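Local coordinates for alkane monooxygenase (Geobacillus thermodenitrificans, PDB 3B9O), which belongs to the luciferase-like monooxygenase family, whose members share a TIM-barrel fold, and holds a flavin mononucleotide at the mouth of its barrel, at residues Phe10-Val15 / Ala57-Ile62; Ala53-Asp58 / Ala100-Phe105; Val74-Gln79 / Tyr302-Gly307. All blocks are in the same frame, centred on the assembly; numbering follows the deposited sequence.

Interaction 1: Phe10-Val15 / Ala57-Ile62; sequences FEMNCV and ADVVGI. With FMN (flavin mononucleotide), chain C.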
# COMPACT_ATOMS: atom_id res chain seq x y z
N PHE A 10 -7.84 1.82 2.03
CA PHE A 10 -7.17 0.52 1.93
C PHE A 10 -8.08 -0.51 1.24
O PHE A 10 -9.21 -0.81 1.69
CB PHE A 10 -6.75 0.01 3.31
CG PHE A 10 -5.75 -1.09 3.28
CD1 PHE A 10 -4.66 -1.06 2.41
CD2 PHE A 10 -5.86 -2.16 4.18
CE1 PHE A 10 -3.72 -2.08 2.41
CE2 PHE A 10 -4.88 -3.18 4.19
CZ PHE A 10 -3.83 -3.13 3.33
N GLU A 11 -7.57 -1.08 0.16
CA GLU A 11 -8.41 -1.92 -0.69
C GLU A 11 -7.61 -3.07 -1.28
O GLU A 11 -6.39 -3.11 -1.17
CB GLU A 11 -9.03 -1.00 -1.79
CG GLU A 11 -10.13 -1.52 -2.66
CD GLU A 11 -11.27 -2.28 -1.94
OE1 GLU A 11 -11.07 -3.44 -1.58
OE2 GLU A 11 -12.38 -1.75 -1.79
N MET A 12 -8.30 -4.03 -1.89
CA MET A 12 -7.67 -5.12 -2.62
C MET A 12 -8.68 -5.64 -3.63
O MET A 12 -9.88 -5.75 -3.33
CB MET A 12 -7.22 -6.27 -1.67
CG MET A 12 -6.32 -7.34 -2.35
SD MET A 12 -5.56 -8.43 -1.12
CE MET A 12 -5.12 -9.80 -2.17
N ASN A 13 -8.16 -6.03 -4.81
CA ASN A 13 -8.98 -6.52 -5.91
C ASN A 13 -9.37 -8.01 -5.65
O ASN A 13 -8.92 -8.92 -6.36
CB ASN A 13 -8.20 -6.38 -7.23
CG ASN A 13 -9.08 -6.45 -8.44
OD1 ASN A 13 -8.60 -6.25 -9.57
ND2 ASN A 13 -10.39 -6.69 -8.24
N CYS A 14 -10.18 -8.24 -4.62
CA CYS A 14 -10.60 -9.59 -4.24
C CYS A 14 -11.85 -9.47 -3.40
O CYS A 14 -12.34 -8.37 -3.19
CB CYS A 14 -9.51 -10.34 -3.46
SG CYS A 14 -9.05 -9.62 -1.82
N VAL A 15 -12.30 -10.59 -2.83
CA VAL A 15 -13.49 -10.58 -1.99
C VAL A 15 -13.14 -10.30 -0.53
O VAL A 15 -13.47 -9.20 -0.02
CB VAL A 15 -14.31 -11.90 -2.14
CG1 VAL A 15 -15.52 -11.93 -1.17
CG2 VAL A 15 -14.69 -12.13 -3.61
N ALA A 57 -3.64 -3.36 -1.92
CA ALA A 57 -2.83 -4.55 -1.57
C ALA A 57 -2.88 -5.56 -2.73
O ALA A 57 -3.69 -5.42 -3.69
CB ALA A 57 -3.37 -5.18 -0.28
N ASP A 58 -2.01 -6.56 -2.67
CA ASP A 58 -2.03 -7.64 -3.64
C ASP A 58 -1.28 -8.84 -3.13
O ASP A 58 -0.35 -8.71 -2.31
CB ASP A 58 -1.35 -7.24 -4.95
CG ASP A 58 -1.68 -8.21 -6.08
OD1 ASP A 58 -2.83 -8.77 -6.12
OD2 ASP A 58 -0.79 -8.39 -6.94
N VAL A 59 -1.65 -10.00 -3.65
CA VAL A 59 -0.85 -11.23 -3.45
C VAL A 59 -0.96 -12.02 -4.76
O VAL A 59 -1.99 -11.97 -5.45
CB VAL A 59 -1.38 -12.15 -2.26
CG1 VAL A 59 -1.29 -11.46 -0.90
CG2 VAL A 59 -2.81 -12.71 -2.55
N VAL A 60 0.11 -12.72 -5.09
CA VAL A 60 0.11 -13.69 -6.18
C VAL A 60 0.25 -15.12 -5.63
O VAL A 60 0.31 -16.09 -6.39
CB VAL A 60 1.20 -13.40 -7.27
CG1 VAL A 60 0.76 -12.25 -8.21
CG2 VAL A 60 2.57 -13.11 -6.65
N GLY A 61 0.34 -15.22 -4.30
CA GLY A 61 0.36 -16.49 -3.58
C GLY A 61 -1.00 -16.76 -2.98
O GLY A 61 -1.92 -15.92 -3.04
N ILE A 62 -1.12 -17.94 -2.39
CA ILE A 62 -2.37 -18.45 -1.87
C ILE A 62 -2.12 -18.78 -0.42
O ILE A 62 -1.03 -19.21 -0.05
CB ILE A 62 -2.86 -19.71 -2.68
CG1 ILE A 62 -3.15 -19.30 -4.14
CG2 ILE A 62 -4.09 -20.37 -2.01
CD1 ILE A 62 -3.32 -20.48 -5.19
N1 FMN C . 2.59 -8.32 1.59
C2 FMN C . 2.02 -8.58 0.39
O2 FMN C . 2.48 -9.54 -0.29
N3 FMN C . 0.98 -7.78 -0.02
C4 FMN C . 0.52 -6.74 0.75
O4 FMN C . -0.42 -6.03 0.35
C4A FMN C . 1.12 -6.47 1.99
N5 FMN C . 0.71 -5.44 2.80
C5A FMN C . 1.33 -5.24 4.01
C6 FMN C . 0.94 -4.20 4.87
C7 FMN C . 1.59 -4.00 6.10
C7M FMN C . 1.18 -2.89 7.05
C8 FMN C . 2.64 -4.82 6.47
C8M FMN C . 3.35 -4.62 7.79
C9 FMN C . 3.05 -5.86 5.62
C9A FMN C . 2.40 -6.08 4.39
N10 FMN C . 2.79 -7.09 3.57
C10 FMN C . 2.17 -7.30 2.39
C1' FMN C . 3.90 -7.99 3.93
C2' FMN C . 5.20 -7.51 3.25
O2' FMN C . 4.95 -6.38 2.42
C3' FMN C . 5.93 -8.57 2.40
O3' FMN C . 5.05 -9.28 1.51
C4' FMN C . 6.86 -9.48 3.23
O4' FMN C . 6.61 -10.87 2.98
C5' FMN C . 6.80 -9.25 4.74
O5' FMN C . 7.81 -8.28 5.01
P FMN C . 8.63 -8.22 6.38
O1P FMN C . 8.91 -9.67 6.73
O2P FMN C . 9.83 -7.40 6.00
O3P FMN C . 7.70 -7.60 7.41
O HOH W 1 -5.39 -5.80 -5.51
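The side chain of M12 lies alongside A57 on the barrel-facing side of the sheet and reaches V59, a thioether rod laid against a turning backbone. With CG anti to the backbone N (chi1 -170°) and the chain extended beyond it, the sulfur and methyl are carried past A57. CG rests 3.5 Å from A57 O, SD lies 4.0 Å from A57 CB, and the terminal CE comes to 3.7 Å from V59 CG2, the two side chains meeting at about a right angle. A57 CB is the bump of the contact. It fits a hollow whose walls are M12 SD, the F10 ring, with CE1 4.1 Å away, and the flavin, whose O4 stands 3.1 Å from the same CB.

Beneath this packing, A57 N donates to E11 O at 2.9 Å, with an angle of 158° at the hydrogen. E11 is held in turn: its OE1 uses the anti lone pair to accept M12 N, and R30 forms a salt bridge with the same oxygen. A water joins N13 N to A57 O.

Just beyond A57 the backbone turns to the cofactor, and flavin N3 donates to D58 O at 2.8 Å; a weak bond runs from D58 N to O4. A57 and D58 belong to the FMN pocket, which lies, as in other TIM barrels, where parallel strands give way to loops at their C-terminal ends; here loop backbone holds the flavin's pyrimidine edge.

Interaction 2: Ala53-Asp58 / Ala100-Phe105; sequences ALFLAD and AFAVTF. With FMN (flavin mononucleotide), chain C.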
# COMPACT_ATOMS: atom_id res chain seq x y z
N ALA A 53 -5.39 8.95 -1.62
CA ALA A 53 -5.18 7.83 -2.55
C ALA A 53 -6.04 6.61 -2.23
O ALA A 53 -6.58 6.46 -1.10
CB ALA A 53 -3.68 7.45 -2.60
N LEU A 54 -6.15 5.75 -3.24
CA LEU A 54 -6.63 4.39 -3.09
C LEU A 54 -5.39 3.53 -3.01
O LEU A 54 -4.58 3.55 -3.95
CB LEU A 54 -7.41 4.02 -4.35
CG LEU A 54 -8.43 2.87 -4.34
CD1 LEU A 54 -8.31 1.94 -5.47
CD2 LEU A 54 -8.85 2.22 -3.01
N PHE A 55 -5.24 2.76 -1.92
CA PHE A 55 -4.05 1.93 -1.70
C PHE A 55 -4.47 0.48 -1.90
O PHE A 55 -5.28 -0.06 -1.13
CB PHE A 55 -3.47 2.18 -0.28
CG PHE A 55 -2.15 1.47 0.01
CD1 PHE A 55 -1.02 2.20 0.34
CD2 PHE A 55 -2.05 0.08 -0.01
CE1 PHE A 55 0.22 1.55 0.63
CE2 PHE A 55 -0.81 -0.58 0.26
CZ PHE A 55 0.31 0.16 0.60
N LEU A 56 -3.96 -0.14 -2.95
CA LEU A 56 -4.35 -1.52 -3.29
C LEU A 56 -3.27 -2.50 -2.85
O LEU A 56 -2.12 -2.45 -3.32
CB LEU A 56 -4.62 -1.65 -4.80
CG LEU A 56 -5.90 -0.97 -5.26
CD1 LEU A 56 -5.71 -0.49 -6.72
CD2 LEU A 56 -7.05 -1.93 -5.08
N ALA A 57 -3.64 -3.36 -1.92
CA ALA A 57 -2.83 -4.55 -1.57
C ALA A 57 -2.88 -5.56 -2.73
O ALA A 57 -3.69 -5.42 -3.69
CB ALA A 57 -3.37 -5.18 -0.28
N ASP A 58 -2.01 -6.56 -2.67
CA ASP A 58 -2.03 -7.64 -3.64
C ASP A 58 -1.28 -8.84 -3.13
O ASP A 58 -0.35 -8.71 -2.31
CB ASP A 58 -1.35 -7.24 -4.95
CG ASP A 58 -1.68 -8.21 -6.08
OD1 ASP A 58 -2.83 -8.77 -6.12
OD2 ASP A 58 -0.79 -8.39 -6.94
N ALA A 100 -5.02 9.78 -6.09
CA ALA A 100 -3.84 9.01 -6.52
C ALA A 100 -4.06 7.49 -6.27
O ALA A 100 -5.03 7.09 -5.62
CB ALA A 100 -2.58 9.49 -5.78
N PHE A 101 -3.14 6.66 -6.75
CA PHE A 101 -3.35 5.19 -6.71
C PHE A 101 -2.02 4.56 -6.33
O PHE A 101 -1.02 4.78 -7.03
CB PHE A 101 -3.82 4.68 -8.08
CG PHE A 101 -5.12 5.30 -8.52
CD1 PHE A 101 -5.11 6.46 -9.31
CD2 PHE A 101 -6.32 4.83 -8.04
CE1 PHE A 101 -6.31 7.08 -9.65
CE2 PHE A 101 -7.52 5.45 -8.40
CZ PHE A 101 -7.50 6.56 -9.18
N ALA A 102 -2.01 3.83 -5.22
CA ALA A 102 -0.80 3.12 -4.83
C ALA A 102 -1.11 1.65 -5.08
O ALA A 102 -2.09 1.17 -4.57
CB ALA A 102 -0.46 3.37 -3.38
N VAL A 103 -0.28 0.98 -5.86
CA VAL A 103 -0.45 -0.41 -6.24
C VAL A 103 0.69 -1.22 -5.67
O VAL A 103 1.88 -0.89 -5.82
CB VAL A 103 -0.56 -0.64 -7.79
CG1 VAL A 103 -1.86 -0.04 -8.36
CG2 VAL A 103 0.68 -0.12 -8.59
N THR A 104 0.30 -2.27 -4.97
CA THR A 104 1.26 -3.26 -4.43
C THR A 104 1.67 -4.14 -5.59
O THR A 104 0.84 -4.58 -6.38
CB THR A 104 0.64 -4.12 -3.28
OG1 THR A 104 0.34 -3.27 -2.17
CG2 THR A 104 1.59 -5.27 -2.82
N PHE A 105 2.98 -4.36 -5.70
CA PHE A 105 3.55 -5.22 -6.74
C PHE A 105 4.90 -5.74 -6.24
O PHE A 105 5.75 -4.99 -5.76
CB PHE A 105 3.71 -4.46 -8.07
CG PHE A 105 4.52 -5.23 -9.09
CD1 PHE A 105 5.91 -5.02 -9.20
CD2 PHE A 105 3.93 -6.22 -9.87
CE1 PHE A 105 6.67 -5.74 -10.12
CE2 PHE A 105 4.68 -6.94 -10.81
CZ PHE A 105 6.06 -6.70 -10.93
N1 FMN C . 2.59 -8.32 1.59
C2 FMN C . 2.02 -8.58 0.39
O2 FMN C . 2.48 -9.54 -0.29
N3 FMN C . 0.98 -7.78 -0.02
C4 FMN C . 0.52 -6.74 0.75
O4 FMN C . -0.42 -6.03 0.35
C4A FMN C . 1.12 -6.47 1.99
N5 FMN C . 0.71 -5.44 2.80
C5A FMN C . 1.33 -5.24 4.01
C6 FMN C . 0.94 -4.20 4.87
C7 FMN C . 1.59 -4.00 6.10
C7M FMN C . 1.18 -2.89 7.05
C8 FMN C . 2.64 -4.82 6.47
C8M FMN C . 3.35 -4.62 7.79
C9 FMN C . 3.05 -5.86 5.62
C9A FMN C . 2.40 -6.08 4.39
N10 FMN C . 2.79 -7.09 3.57
C10 FMN C . 2.17 -7.30 2.39
C1' FMN C . 3.90 -7.99 3.93
C2' FMN C . 5.20 -7.51 3.25
O2' FMN C . 4.95 -6.38 2.42
C3' FMN C . 5.93 -8.57 2.40
O3' FMN C . 5.05 -9.28 1.51
C4' FMN C . 6.86 -9.48 3.23
O4' FMN C . 6.61 -10.87 2.98
C5' FMN C . 6.80 -9.25 4.74
O5' FMN C . 7.81 -8.28 5.01
P FMN C . 8.63 -8.22 6.38
O1P FMN C . 8.91 -9.67 6.73
O2P FMN C . 9.83 -7.40 6.00
O3P FMN C . 7.70 -7.60 7.41
O HOH W 2 0.65 -6.51 -8.23
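T104 meets L56 O with two donors at once, closing a strand pair that is otherwise held by a regular backbone ladder. Strands 53-57 and 100-105 run parallel, 12° apart. Along them L54 N donates to A100 O, A102 N to L54 O and L56 N to A102 O, the last at 2.8 Å and almost straight. The next bond, T104 N to L56 O, arrives nearly along the C=O axis. T104 OG1 donates to the same oxygen at 2.8 Å from a more lateral position, the C=O...donor angle being 130°. The side-chain torsion allows this, since OG1 sits beside T104's own N (chi1 -64°); N133 ND2 is a further polar partner of the hydroxyl. The methyl CG2, on the other branch, is directed to the cofactor and lies 3.8 Å from flavin N3.

Apolar contacts sort by face. On the face of A53, F55, A100 and A102, the methyl groups of A53 and A100 meet CB to CB at 3.9 Å, and A102 CB approaches F55 CD1 equally closely. On the face of L54, L56, F101 and V103, L54 CB touches F101 CD2 at 3.9 Å, while L56 CD1 and V103 CG1 are 4.2 Å apart. A water extends the polar contacts past the ladder by donating to both D58 OD2 and T104 O.

The F55 face looks into the barrel, where the F55 ring makes edge-to-face contacts with Y225 and F245. The opposite face is covered by M92 and I89 of helix 89-94. Strand 6-12 flanks 53-57 on one side, and strand 130-135 continues the sheet beyond 100-106.

Interaction 3: Val74-Gln79 / Tyr302-Gly307; sequences VREAVQ and YWSLEG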
# COMPACT_ATOMS: atom_id res chain seq x y z
N VAL A 74 -10.11 -20.69 0.30
CA VAL A 74 -11.06 -20.81 -0.80
C VAL A 74 -12.51 -20.64 -0.27
O VAL A 74 -13.28 -19.82 -0.77
CB VAL A 74 -10.86 -22.12 -1.66
CG1 VAL A 74 -12.00 -22.31 -2.62
CG2 VAL A 74 -9.51 -22.08 -2.45
N ARG A 75 -12.86 -21.40 0.79
CA ARG A 75 -14.24 -21.36 1.34
C ARG A 75 -14.64 -19.99 1.90
O ARG A 75 -15.79 -19.55 1.80
CB ARG A 75 -14.39 -22.42 2.45
CG ARG A 75 -15.83 -22.64 2.97
CD ARG A 75 -15.95 -24.01 3.74
NE ARG A 75 -14.67 -24.40 4.34
CZ ARG A 75 -13.97 -25.51 4.06
NH1 ARG A 75 -14.42 -26.45 3.22
NH2 ARG A 75 -12.80 -25.69 4.67
N GLU A 76 -13.68 -19.35 2.55
CA GLU A 76 -13.92 -18.08 3.25
C GLU A 76 -13.57 -16.87 2.36
O GLU A 76 -13.59 -15.73 2.83
CB GLU A 76 -13.05 -18.04 4.51
CG GLU A 76 -13.36 -19.13 5.52
CD GLU A 76 -14.40 -18.73 6.55
OE1 GLU A 76 -14.70 -17.52 6.69
OE2 GLU A 76 -14.92 -19.63 7.23
N ALA A 77 -13.20 -17.13 1.10
CA ALA A 77 -12.74 -16.07 0.16
C ALA A 77 -11.58 -15.18 0.70
O ALA A 77 -11.55 -13.94 0.49
CB ALA A 77 -13.92 -15.23 -0.31
N VAL A 78 -10.63 -15.83 1.36
CA VAL A 78 -9.47 -15.17 1.96
C VAL A 78 -8.42 -14.85 0.88
O VAL A 78 -7.48 -15.61 0.66
CB VAL A 78 -8.89 -16.03 3.17
CG1 VAL A 78 -7.55 -15.43 3.69
CG2 VAL A 78 -9.92 -16.13 4.29
N GLN A 79 -8.63 -13.74 0.16
CA GLN A 79 -7.69 -13.26 -0.86
C GLN A 79 -7.55 -14.20 -2.07
O GLN A 79 -6.62 -14.10 -2.83
CB GLN A 79 -6.34 -12.89 -0.24
CG GLN A 79 -6.48 -11.58 0.57
CD GLN A 79 -5.23 -11.09 1.28
OE1 GLN A 79 -4.11 -11.20 0.77
NE2 GLN A 79 -5.42 -10.50 2.46
N TYR A 302 -20.56 -11.36 12.11
CA TYR A 302 -20.01 -11.91 10.84
C TYR A 302 -18.52 -12.21 10.83
O TYR A 302 -18.04 -12.80 9.86
CB TYR A 302 -20.33 -10.96 9.66
CG TYR A 302 -21.80 -10.85 9.42
CD1 TYR A 302 -22.54 -9.84 10.03
CD2 TYR A 302 -22.47 -11.78 8.61
CE1 TYR A 302 -23.91 -9.74 9.83
CE2 TYR A 302 -23.87 -11.70 8.42
CZ TYR A 302 -24.56 -10.67 9.02
OH TYR A 302 -25.91 -10.54 8.82
N TRP A 303 -17.79 -11.84 11.89
CA TRP A 303 -16.33 -12.04 11.95
C TRP A 303 -16.07 -13.53 11.96
O TRP A 303 -16.58 -14.23 12.84
CB TRP A 303 -15.77 -11.42 13.21
CG TRP A 303 -14.27 -11.22 13.32
CD1 TRP A 303 -13.38 -11.96 14.08
CD2 TRP A 303 -13.51 -10.16 12.73
NE1 TRP A 303 -12.12 -11.43 13.96
CE2 TRP A 303 -12.17 -10.32 13.15
CE3 TRP A 303 -13.82 -9.10 11.87
CZ2 TRP A 303 -11.15 -9.45 12.75
CZ3 TRP A 303 -12.80 -8.23 11.46
CH2 TRP A 303 -11.48 -8.41 11.91
N SER A 304 -15.30 -14.00 10.96
CA SER A 304 -15.07 -15.43 10.79
C SER A 304 -13.71 -15.81 11.29
O SER A 304 -12.70 -15.57 10.64
CB SER A 304 -15.20 -15.87 9.33
OG SER A 304 -14.99 -17.27 9.24
N LEU A 305 -13.69 -16.45 12.46
CA LEU A 305 -12.44 -16.94 13.05
C LEU A 305 -11.62 -17.79 12.07
O LEU A 305 -10.41 -17.65 11.99
CB LEU A 305 -12.74 -17.72 14.34
CG LEU A 305 -11.59 -17.98 15.32
CD1 LEU A 305 -11.07 -19.38 15.22
CD2 LEU A 305 -10.43 -16.95 15.21
N GLU A 306 -12.29 -18.67 11.33
CA GLU A 306 -11.61 -19.58 10.42
C GLU A 306 -10.91 -18.85 9.25
O GLU A 306 -9.77 -19.17 8.88
CB GLU A 306 -12.62 -20.62 9.93
CG GLU A 306 -12.01 -21.98 9.64
CD GLU A 306 -11.61 -22.81 10.89
OE1 GLU A 306 -10.89 -23.80 10.71
OE2 GLU A 306 -11.97 -22.48 12.02
N GLY A 307 -11.58 -17.84 8.70
CA GLY A 307 -10.96 -16.98 7.70
C GLY A 307 -9.75 -16.25 8.24
O GLY A 307 -8.69 -16.26 7.62
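E76 and S304 join two helix ends: a Schellman motif closes helix 71-75, with A77 the residue of positive phi, and S304 occupies the N-cap position of helix 305-316. The tight part of the contact is the bond S304 OG to E76 OE1, only 2.6 Å long. The hydroxyl reaches the glutamate because OG is anti to the serine's backbone N (chi1 -179°), and the E76 chain bends at chi2 (-91°) to bring its carboxylate over the start of the other helix. A carboxylate lying beside the first turn of a helix would probably be favoured by the amide ends gathered there.

G307 makes the close approach possible. Lacking a side chain, it lets the aliphatic part of E76 lie against its backbone, with E76 CG 3.9 Å from G307 CA. V78 supplies a second bump from the buried side: its CG2 packs 3.7 Å from G307 CA and 3.6 Å from G307 O.

Toward the partly exposed side the fit slackens. E306 gives only its CB to the contact, 3.7 Å from E76 OE2, and then turns its carboxylate away to bond Y66 OH through OE1. The two acidic groups therefore stay apart, E76 OE2 and E306 OE2 being 6.3 Å from each other. Even the short bond is not made in the plane of the acid: S304 OG meets E76 OE1 from above it, 37° out of the carboxylate plane.

From the N terminus, interaction 1 comes first: it closes the loop that leaves strand 6-12, passes through helix 36-48 and returns through strand 53-57. Interaction 2 takes over on that same strand, sharing A57 and D58, and closes the next beta-alpha-beta unit at strand 100-106. The two contacts thus set three neighbouring strands side by side, and both touch the flavin. Interaction 3 opens after interaction 1 has closed but within the loop of interaction 2, and it ends far beyond that loop, so interactions 2 and 3 cross. It ties the excursion after strand 53-57 to helix 305-316, while Q79 packs against M12 and V59, linking interactions 1 and 3.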